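PDB 6K9Z: galactose-1-phosphate uridylyltransferase from Pyrobaculum aerophilum str. IM2, which binds zinc and ferric iron and probably transfers uridylyl groups between UDP-glucose and galactose 1-phosphate, a step of galactose metabolism. Local coordinates for residues A[185-188]-A[189-192]; A[211-214]-A[215-219]; A[261-264]-A[265-268]. The protein carries 1 engineered substitution. One frame throughout, in Å; residues are numbered along the deposited sequence.

The three contacts follow one another along the C-terminal half of the chain. Contacts 2 and 3 are the closer neighbours, their centres about 9 Å apart, and both supply a zinc ligand: His-211 from contact 2 and His-264 from contact 3. A probable hydrogen bond joins them, Arg-212 O to Leu-265 N at 2.8 Å. Contact 1, the hairpin 185-192, has its centre about 15 Å from the centres of both others and reaches them through one indole, with Trp-190 CZ2 3.8 Å from Leu-218 CD1 and Trp-190 CH2 4.0 Å from Leu-265 CD1. Contact 3 also carries the iron ligands His-266 and Glu-268.

Contact 1 of 3, residues A[185-188]-A[189-192]; sequences FQNR and NWKA
Phe-185 and Ala-192 form an antiparallel hydrogen-bonded pair in the beta hairpin of strands 183-186 and 190-193, at the edge of the large sheet. Ala-192 N donates to Phe-185 O at 2.8 Å in a nearly straight bond, whereas the return bond, Phe-185 N to Ala-192 O, is longer at 3.3 Å. Nearer the turn, Asn-187 N donates to Trp-190 O at 3.0 Å. That same carbonyl also receives a CA-H...O contact from Gln-186, whose pairing with Lys-191 is non-hydrogen-bonded.

The turn itself is tied by a side chain. With its CG held between backbone N and carbonyl carbon (chi1 61°), Asn-187 carries OD1 back over the bend, where Asn-189 N donates to it at 3.2 Å from 31° off the amide plane. Trp-190 N lies 3.0 Å from the same OD1, but the bond is weak, with 125° at the hydrogen. OD1 also sits in the plane of the indole, at its edge, 3.7 Å from Trp-190 CD1. The other end of the amide, ND2, bonds to Asp-225 O and Glu-228 OE1.

Side-chain packing is modest. On one sheet face Phe-185 CB lies 4.3 Å from Ala-192 CB. On the other, Gln-186 and Lys-191 run side by side in the same direction, Gln-186 OE1 being 3.9 Å from Lys-191 CE. Their polar ends part: Gln-186 OE1 accepts from Lys-209 NZ, and Lys-191 NZ donates to Glu-179 O and Val-176 O.

Chemically, then, one amide has two roles: Asn-187 OD1 accepts from Asn-189 N, and weakly from Trp-190 N, while ND2 bonds to helix 220-240, which should fix the rotation of the amide and tie the turn to that helix.

Contact 2 of 3, residues A[211-214]-A[215-219]; sequences HRSL and LTELT. With ZN (zinc ion), chain D.
Glu-217 OE1 accepts from two successive backbone amides, Ser-213 N at 2.7 Å and Leu-214 N at 2.8 Å. This local turn, which passes through the 3-10 segment 215-217, leads from strand 202-208 to helix 220-240, with Thr-219 at the helix N-cap position. Ser-213 N meets OE1 nearly along its C-O axis, while Leu-214 N meets the anti lone pair of OE1, so the two donors arrive from different directions. An extended chain beyond CG (chi2 175°) carries the carboxylate back to these amides. In return Glu-217 N donates to Leu-214 O at 3.0 Å.

The second oxygen, OE2, accepts hydrogen bonds from two waters. One of them also donates to His-211 O and accepts from Arg-212 NH1; the other is hydrogen-bonded to Ser-213 OG, which also bonds to Thr-260 N. The first water links the carboxylate to the backbone of the zinc ligand His-211, whose ND1 binds the metal at 2.1 Å alongside His-264, Cys-170 and Cys-173.

Arg-212 NE forms a salt bridge with Glu-222. Glu-217 O lies 3.9 Å above one face of the Arg-212 guanidinium, over its centre, and Arg-212 CG meets Leu-218 CD2 at 3.8 Å.

Contact 3 of 3, residues A[261-264]-A[265-268]; sequences QYYH and LHFE. With FE (Fe (III) ion), chain E; ZN (zinc ion), chain D.
His-266 ND1 donates to the carbonyl oxygen of His-264, two residues back, with 2.8 Å between His-266 ND1 and His-264 O. The acceptor lies in the imidazole plane, and the angle at the hydrogen is 150°. A chi1 of 47° places the His-266 ring over its own backbone, with ND1 turned back toward that carbonyl and NE2 left to the metal.

Metal coordination divides the two segments. His-266 NE2 binds the ferric iron at 2.2 Å and Glu-268 OE1 binds it at 2.3 Å; a water, Glu-156 and His-252 complete the site. His-264 instead sends its ring to the zinc ion bound by His-211, with ND1 at 2.3 Å, while its NE2 is hydrogen-bonded to Pro-208 O. The bond from His-266 ND1 to the carbonyl is thus a second-shell link: it should help fix the rotation of an iron-bound imidazole through the backbone of a zinc ligand, and would probably make that imidazole a somewhat stronger electron donor to the iron.

Aromatic packing adds a third restraint. The edge of His-266 is directed toward the face of Tyr-263 in an offset edge-to-face pair, with centroids 5.8 Å apart and planes at 61°. Tyr-263 OH comes within 3.5 Å of His-266 CE1 and is hydrogen-bonded to the iron ligand Glu-156.

Strand 266-271 runs between strands 247-252 and 202-208 in the large antiparallel sheet; Tyr-207, from the latter, stacks on His-266, while Tyr-263 packs against Leu-157 and Ser-160 of helix 151-167.

Contact 1 of 3, residues A[185-188]-A[189-192]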
loop_
_atom_site.group_PDB
_atom_site.type_symbol
_atom_site.label_atom_id
_atom_site.label_comp_id
_atom_site.label_asym_id
_atom_site.label_seq_id
_atom_site.Cartn_x
_atom_site.Cartn_y
_atom_site.Cartn_z
ATOM N N PHE A 185 -3.347 -25.799 2.291
ATOM C CA PHE A 185 -3.701 -26.748 1.215
ATOM C C PHE A 185 -2.444 -27.124 0.453
ATOM O O PHE A 185 -1.526 -26.299 0.274
ATOM C CB PHE A 185 -4.782 -26.174 0.301
ATOM C CG PHE A 185 -5.069 -27.057 -0.880
ATOM C CD1 PHE A 185 -5.808 -28.216 -0.718
ATOM C CD2 PHE A 185 -4.591 -26.764 -2.153
ATOM C CE1 PHE A 185 -6.083 -29.056 -1.792
ATOM C CE2 PHE A 185 -4.798 -27.653 -3.206
ATOM C CZ PHE A 185 -5.557 -28.788 -3.028
ATOM N N GLN A 186 -2.398 -28.366 -0.038
ATOM C CA GLN A 186 -1.345 -28.725 -0.996
ATOM C C GLN A 186 -1.889 -29.808 -1.891
ATOM O O GLN A 186 -2.813 -30.552 -1.510
ATOM C CB GLN A 186 -0.063 -29.141 -0.280
ATOM C CG GLN A 186 -0.183 -30.521 0.378
ATOM C CD GLN A 186 1.092 -30.867 1.101
ATOM O OE1 GLN A 186 2.167 -30.779 0.525
ATOM N NE2 GLN A 186 0.972 -31.248 2.373
ATOM N N ASN A 187 -1.326 -29.837 -3.087
ATOM C CA ASN A 187 -1.568 -30.920 -4.068
ATOM C C ASN A 187 -0.200 -31.416 -4.561
ATOM O O ASN A 187 0.843 -31.132 -3.931
ATOM C CB ASN A 187 -2.649 -30.605 -5.106
ATOM C CG ASN A 187 -2.340 -29.400 -5.964
ATOM O OD1 ASN A 187 -1.182 -29.046 -6.142
ATOM N ND2 ASN A 187 -3.373 -28.781 -6.503
ATOM N N ARG A 188 -0.191 -32.180 -5.637
ATOM C CA ARG A 188 1.108 -32.742 -6.070
ATOM C C ARG A 188 2.036 -31.628 -6.511
ATOM O O ARG A 188 3.230 -31.918 -6.492
ATOM C CB ARG A 188 0.925 -33.730 -7.220
ATOM C CG ARG A 188 0.228 -34.996 -6.763
ATOM C CD ARG A 188 -0.081 -35.917 -7.896
ATOM N NE ARG A 188 -0.590 -37.159 -7.356
ATOM C CZ ARG A 188 -0.659 -38.286 -8.033
ATOM N NH1 ARG A 188 -0.316 -38.279 -9.307
ATOM N NH2 ARG A 188 -1.067 -39.419 -7.467
ATOM N N ASN A 189 1.525 -30.461 -6.935
ATOM C CA ASN A 189 2.406 -29.473 -7.617
ATOM C C ASN A 189 2.459 -28.135 -6.869
ATOM O O ASN A 189 3.323 -27.305 -7.272
ATOM C CB ASN A 189 2.052 -29.293 -9.084
ATOM C CG ASN A 189 2.574 -30.452 -9.918
ATOM O OD1 ASN A 189 3.784 -30.648 -9.929
ATOM N ND2 ASN A 189 1.726 -31.215 -10.605
ATOM N N TRP A 190 1.595 -27.915 -5.885
ATOM C CA TRP A 190 1.422 -26.574 -5.234
ATOM C C TRP A 190 1.268 -26.702 -3.716
ATOM O O TRP A 190 0.745 -27.713 -3.223
ATOM C CB TRP A 190 0.267 -25.803 -5.845
ATOM C CG TRP A 190 0.480 -25.568 -7.305
ATOM C CD1 TRP A 190 0.152 -26.426 -8.315
ATOM C CD2 TRP A 190 1.098 -24.424 -7.925
ATOM N NE1 TRP A 190 0.547 -25.913 -9.514
ATOM C CE2 TRP A 190 1.091 -24.672 -9.321
ATOM C CE3 TRP A 190 1.485 -23.155 -7.467
ATOM C CZ2 TRP A 190 1.589 -23.744 -10.236
ATOM C CZ3 TRP A 190 2.009 -22.256 -8.369
ATOM C CH2 TRP A 190 2.051 -22.550 -9.731
ATOM N N LYS A 191 1.825 -25.720 -3.001
ATOM C CA LYS A 191 1.587 -25.533 -1.567
ATOM C C LYS A 191 1.004 -24.124 -1.387
ATOM O O LYS A 191 1.593 -23.146 -1.910
ATOM C CB LYS A 191 2.912 -25.564 -0.803
ATOM C CG LYS A 191 3.435 -26.901 -0.453
ATOM C CD LYS A 191 4.335 -26.732 0.834
ATOM C CE LYS A 191 4.753 -28.042 1.398
ATOM N NZ LYS A 191 5.639 -27.857 2.563
ATOM N N ALA A 192 -0.069 -24.029 -0.628
ATOM C CA ALA A 192 -0.694 -22.765 -0.198
ATOM C C ALA A 192 -0.553 -22.647 1.323
ATOM O O ALA A 192 -0.941 -23.578 2.022
ATOM C CB ALA A 192 -2.148 -22.848 -0.580
#

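Contact 2 of 3, residues A[211-214]-A[215-219]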
loop_
_atom_site.group_PDB
_atom_site.type_symbol
_atom_site.label_atom_id
_atom_site.label_comp_id
_atom_site.label_asym_id
_atom_site.label_seq_id
_atom_site.Cartn_x
_atom_site.Cartn_y
_atom_site.Cartn_z
ATOM N N HIS A 211 10.843 -25.611 -8.534
ATOM C CA HIS A 211 11.332 -24.224 -8.779
ATOM C C HIS A 211 10.902 -23.827 -10.185
ATOM O O HIS A 211 11.407 -24.407 -11.178
ATOM C CB HIS A 211 12.847 -24.101 -8.607
ATOM C CG HIS A 211 13.332 -22.696 -8.798
ATOM N ND1 HIS A 211 13.465 -21.786 -7.731
ATOM C CD2 HIS A 211 13.681 -22.036 -9.936
ATOM C CE1 HIS A 211 13.954 -20.641 -8.246
ATOM N NE2 HIS A 211 14.076 -20.768 -9.586
ATOM N N ARG A 212 9.974 -22.877 -10.274
ATOM C CA ARG A 212 9.581 -22.226 -11.536
ATOM C C ARG A 212 9.627 -20.726 -11.278
ATOM O O ARG A 212 9.194 -20.332 -10.172
ATOM C CB ARG A 212 8.152 -22.605 -11.874
ATOM C CG ARG A 212 7.899 -24.111 -11.945
ATOM C CD ARG A 212 8.572 -24.740 -13.086
ATOM N NE ARG A 212 8.067 -26.106 -13.322
ATOM C CZ ARG A 212 8.689 -26.987 -14.081
ATOM N NH1 ARG A 212 9.860 -26.682 -14.603
ATOM N NH2 ARG A 212 8.187 -28.190 -14.281
ATOM N N SER A 213 10.086 -19.943 -12.242
ATOM C CA SER A 213 10.114 -18.466 -12.076
ATOM C C SER A 213 9.214 -17.723 -13.062
ATOM O O SER A 213 8.949 -16.510 -12.792
ATOM C CB SER A 213 11.543 -17.959 -12.152
ATOM O OG SER A 213 12.190 -18.430 -13.305
ATOM N N LEU A 214 8.787 -18.343 -14.166
ATOM C CA LEU A 214 7.846 -17.730 -15.127
ATOM C C LEU A 214 6.622 -18.622 -15.230
ATOM O O LEU A 214 6.752 -19.837 -15.256
ATOM C CB LEU A 214 8.456 -17.525 -16.520
ATOM C CG LEU A 214 9.620 -16.556 -16.639
ATOM C CD1 LEU A 214 10.214 -16.686 -18.047
ATOM C CD2 LEU A 214 9.234 -15.124 -16.327
ATOM N N LEU A 215 5.449 -17.990 -15.348
ATOM C CA LEU A 215 4.176 -18.705 -15.563
ATOM C C LEU A 215 4.307 -19.619 -16.786
ATOM O O LEU A 215 3.638 -20.667 -16.864
ATOM C CB LEU A 215 3.073 -17.650 -15.754
ATOM C CG LEU A 215 1.649 -18.190 -15.883
ATOM C CD1 LEU A 215 1.158 -18.751 -14.564
ATOM C CD2 LEU A 215 0.727 -17.093 -16.376
ATOM N N THR A 216 5.079 -19.187 -17.772
ATOM C CA THR A 216 5.219 -19.902 -19.064
ATOM C C THR A 216 6.075 -21.161 -18.918
ATOM O O THR A 216 6.053 -21.964 -19.868
ATOM C CB THR A 216 5.766 -18.946 -20.126
ATOM O OG1 THR A 216 6.913 -18.315 -19.573
ATOM C CG2 THR A 216 4.742 -17.881 -20.469
ATOM N N GLU A 217 6.735 -21.371 -17.793
ATOM C CA GLU A 217 7.482 -22.621 -17.542
ATOM C C GLU A 217 6.539 -23.708 -17.066
ATOM O O GLU A 217 6.988 -24.880 -17.039
ATOM C CB GLU A 217 8.528 -22.460 -16.466
ATOM C CG GLU A 217 9.741 -21.655 -16.874
ATOM C CD GLU A 217 10.625 -21.475 -15.662
ATOM O OE1 GLU A 217 10.230 -20.722 -14.781
ATOM O OE2 GLU A 217 11.657 -22.189 -15.547
ATOM N N LEU A 218 5.299 -23.390 -16.705
ATOM C CA LEU A 218 4.450 -24.405 -16.033
ATOM C C LEU A 218 3.945 -25.452 -17.036
ATOM O O LEU A 218 3.470 -25.111 -18.121
ATOM C CB LEU A 218 3.267 -23.768 -15.283
ATOM C CG LEU A 218 3.590 -22.823 -14.137
ATOM C CD1 LEU A 218 2.269 -22.274 -13.624
ATOM C CD2 LEU A 218 4.352 -23.515 -13.053
ATOM N N THR A 219 4.029 -26.729 -16.666
ATOM C CA THR A 219 3.484 -27.814 -17.497
ATOM C C THR A 219 1.967 -27.824 -17.437
ATOM O O THR A 219 1.399 -27.223 -16.510
ATOM C CB THR A 219 4.022 -29.173 -17.043
ATOM O OG1 THR A 219 3.508 -29.405 -15.728
ATOM C CG2 THR A 219 5.537 -29.181 -17.054
HETATM ZN ZN ZN D . 12.931 -21.866 -5.725
HETATM O O HOH W 1 11.872 -24.508 -13.840
HETATM O O HOH W 2 12.960 -21.046 -13.201
#

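Contact 3 of 3, residues A[261-264]-A[265-268]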
loop_
_atom_site.group_PDB
_atom_site.type_symbol
_atom_site.label_atom_id
_atom_site.label_comp_id
_atom_site.label_asym_id
_atom_site.label_seq_id
_atom_site.Cartn_x
_atom_site.Cartn_y
_atom_site.Cartn_z
ATOM N N GLN A 261 17.233 -18.571 -11.545
ATOM C CA GLN A 261 17.573 -19.602 -10.534
ATOM C C GLN A 261 17.215 -19.098 -9.126
ATOM O O GLN A 261 16.988 -19.947 -8.267
ATOM C CB GLN A 261 19.063 -19.936 -10.623
ATOM C CG GLN A 261 19.396 -20.879 -11.763
ATOM C CD GLN A 261 20.898 -21.119 -11.824
ATOM O OE1 GLN A 261 21.711 -20.205 -11.635
ATOM N NE2 GLN A 261 21.282 -22.368 -12.033
ATOM N N TYR A 262 17.174 -17.783 -8.898
ATOM C CA TYR A 262 17.196 -17.175 -7.536
ATOM C C TYR A 262 15.807 -16.675 -7.143
ATOM O O TYR A 262 15.587 -16.363 -5.934
ATOM C CB TYR A 262 18.169 -16.000 -7.447
ATOM C CG TYR A 262 17.986 -14.934 -8.498
ATOM C CD1 TYR A 262 18.662 -15.024 -9.710
ATOM C CD2 TYR A 262 17.139 -13.849 -8.286
ATOM C CE1 TYR A 262 18.509 -14.068 -10.694
ATOM C CE2 TYR A 262 16.959 -12.900 -9.280
ATOM C CZ TYR A 262 17.649 -13.011 -10.469
ATOM O OH TYR A 262 17.501 -12.085 -11.451
ATOM N N TYR A 263 14.915 -16.593 -8.120
ATOM C CA TYR A 263 13.523 -16.178 -7.845
ATOM C C TYR A 263 12.559 -17.265 -8.284
ATOM O O TYR A 263 12.858 -18.087 -9.144
ATOM C CB TYR A 263 13.216 -14.837 -8.490
ATOM C CG TYR A 263 11.977 -14.146 -7.947
ATOM C CD1 TYR A 263 11.958 -13.631 -6.667
ATOM C CD2 TYR A 263 10.872 -13.888 -8.752
ATOM C CE1 TYR A 263 10.883 -12.895 -6.182
ATOM C CE2 TYR A 263 9.761 -13.195 -8.263
ATOM C CZ TYR A 263 9.777 -12.694 -6.980
ATOM O OH TYR A 263 8.697 -11.956 -6.541
ATOM N N HIS A 264 11.487 -17.369 -7.495
ATOM C CA HIS A 264 10.448 -18.427 -7.582
ATOM C C HIS A 264 9.068 -17.763 -7.660
ATOM O O HIS A 264 8.748 -16.978 -6.754
ATOM C CB HIS A 264 10.610 -19.281 -6.318
ATOM C CG HIS A 264 9.971 -20.627 -6.313
ATOM N ND1 HIS A 264 10.605 -21.724 -5.775
ATOM C CD2 HIS A 264 8.749 -21.046 -6.695
ATOM C CE1 HIS A 264 9.815 -22.770 -5.854
ATOM N NE2 HIS A 264 8.672 -22.381 -6.413
ATOM N N LEU A 265 8.257 -18.220 -8.680
ATOM C CA LEU A 265 7.013 -17.459 -8.857
ATOM C C LEU A 265 6.059 -17.835 -7.740
ATOM O O LEU A 265 6.141 -18.988 -7.164
ATOM C CB LEU A 265 6.377 -17.717 -10.219
ATOM C CG LEU A 265 5.933 -19.133 -10.546
ATOM C CD1 LEU A 265 4.598 -19.530 -9.947
ATOM C CD2 LEU A 265 5.823 -19.288 -12.078
ATOM N N HIS A 266 5.098 -17.053 -7.403
ATOM C CA HIS A 266 4.079 -17.374 -6.367
ATOM C C HIS A 266 2.900 -16.429 -6.580
ATOM O O HIS A 266 3.150 -15.261 -7.032
ATOM C CB HIS A 266 4.663 -17.267 -4.950
ATOM C CG HIS A 266 5.468 -16.017 -4.716
ATOM N ND1 HIS A 266 6.776 -15.854 -5.200
ATOM C CD2 HIS A 266 5.185 -14.895 -4.030
ATOM C CE1 HIS A 266 7.231 -14.664 -4.823
ATOM N NE2 HIS A 266 6.320 -14.079 -4.064
ATOM N N PHE A 267 1.697 -16.877 -6.242
ATOM C CA PHE A 267 0.510 -16.021 -6.131
ATOM C C PHE A 267 0.413 -15.530 -4.686
ATOM O O PHE A 267 0.580 -16.349 -3.768
ATOM C CB PHE A 267 -0.748 -16.742 -6.572
ATOM C CG PHE A 267 -0.789 -17.036 -8.049
ATOM C CD1 PHE A 267 -0.118 -18.150 -8.552
ATOM C CD2 PHE A 267 -1.456 -16.207 -8.919
ATOM C CE1 PHE A 267 -0.183 -18.457 -9.911
ATOM C CE2 PHE A 267 -1.550 -16.540 -10.259
ATOM C CZ PHE A 267 -0.843 -17.597 -10.771
ATOM N N GLU A 268 0.216 -14.215 -4.506
ATOM C CA GLU A 268 -0.119 -13.673 -3.169
ATOM C C GLU A 268 -1.608 -13.334 -3.198
ATOM O O GLU A 268 -2.058 -12.630 -4.114
ATOM C CB GLU A 268 0.782 -12.521 -2.744
ATOM C CG GLU A 268 2.254 -12.827 -2.792
ATOM C CD GLU A 268 3.158 -11.799 -2.172
ATOM O OE1 GLU A 268 4.302 -12.156 -1.866
ATOM O OE2 GLU A 268 2.718 -10.642 -2.054
HETATM FE FE FE E . 6.128 -12.041 -3.212
HETATM ZN ZN ZN D . 12.931 -21.866 -5.725
HETATM O O HOH W 3 7.063 -12.735 -1.303
#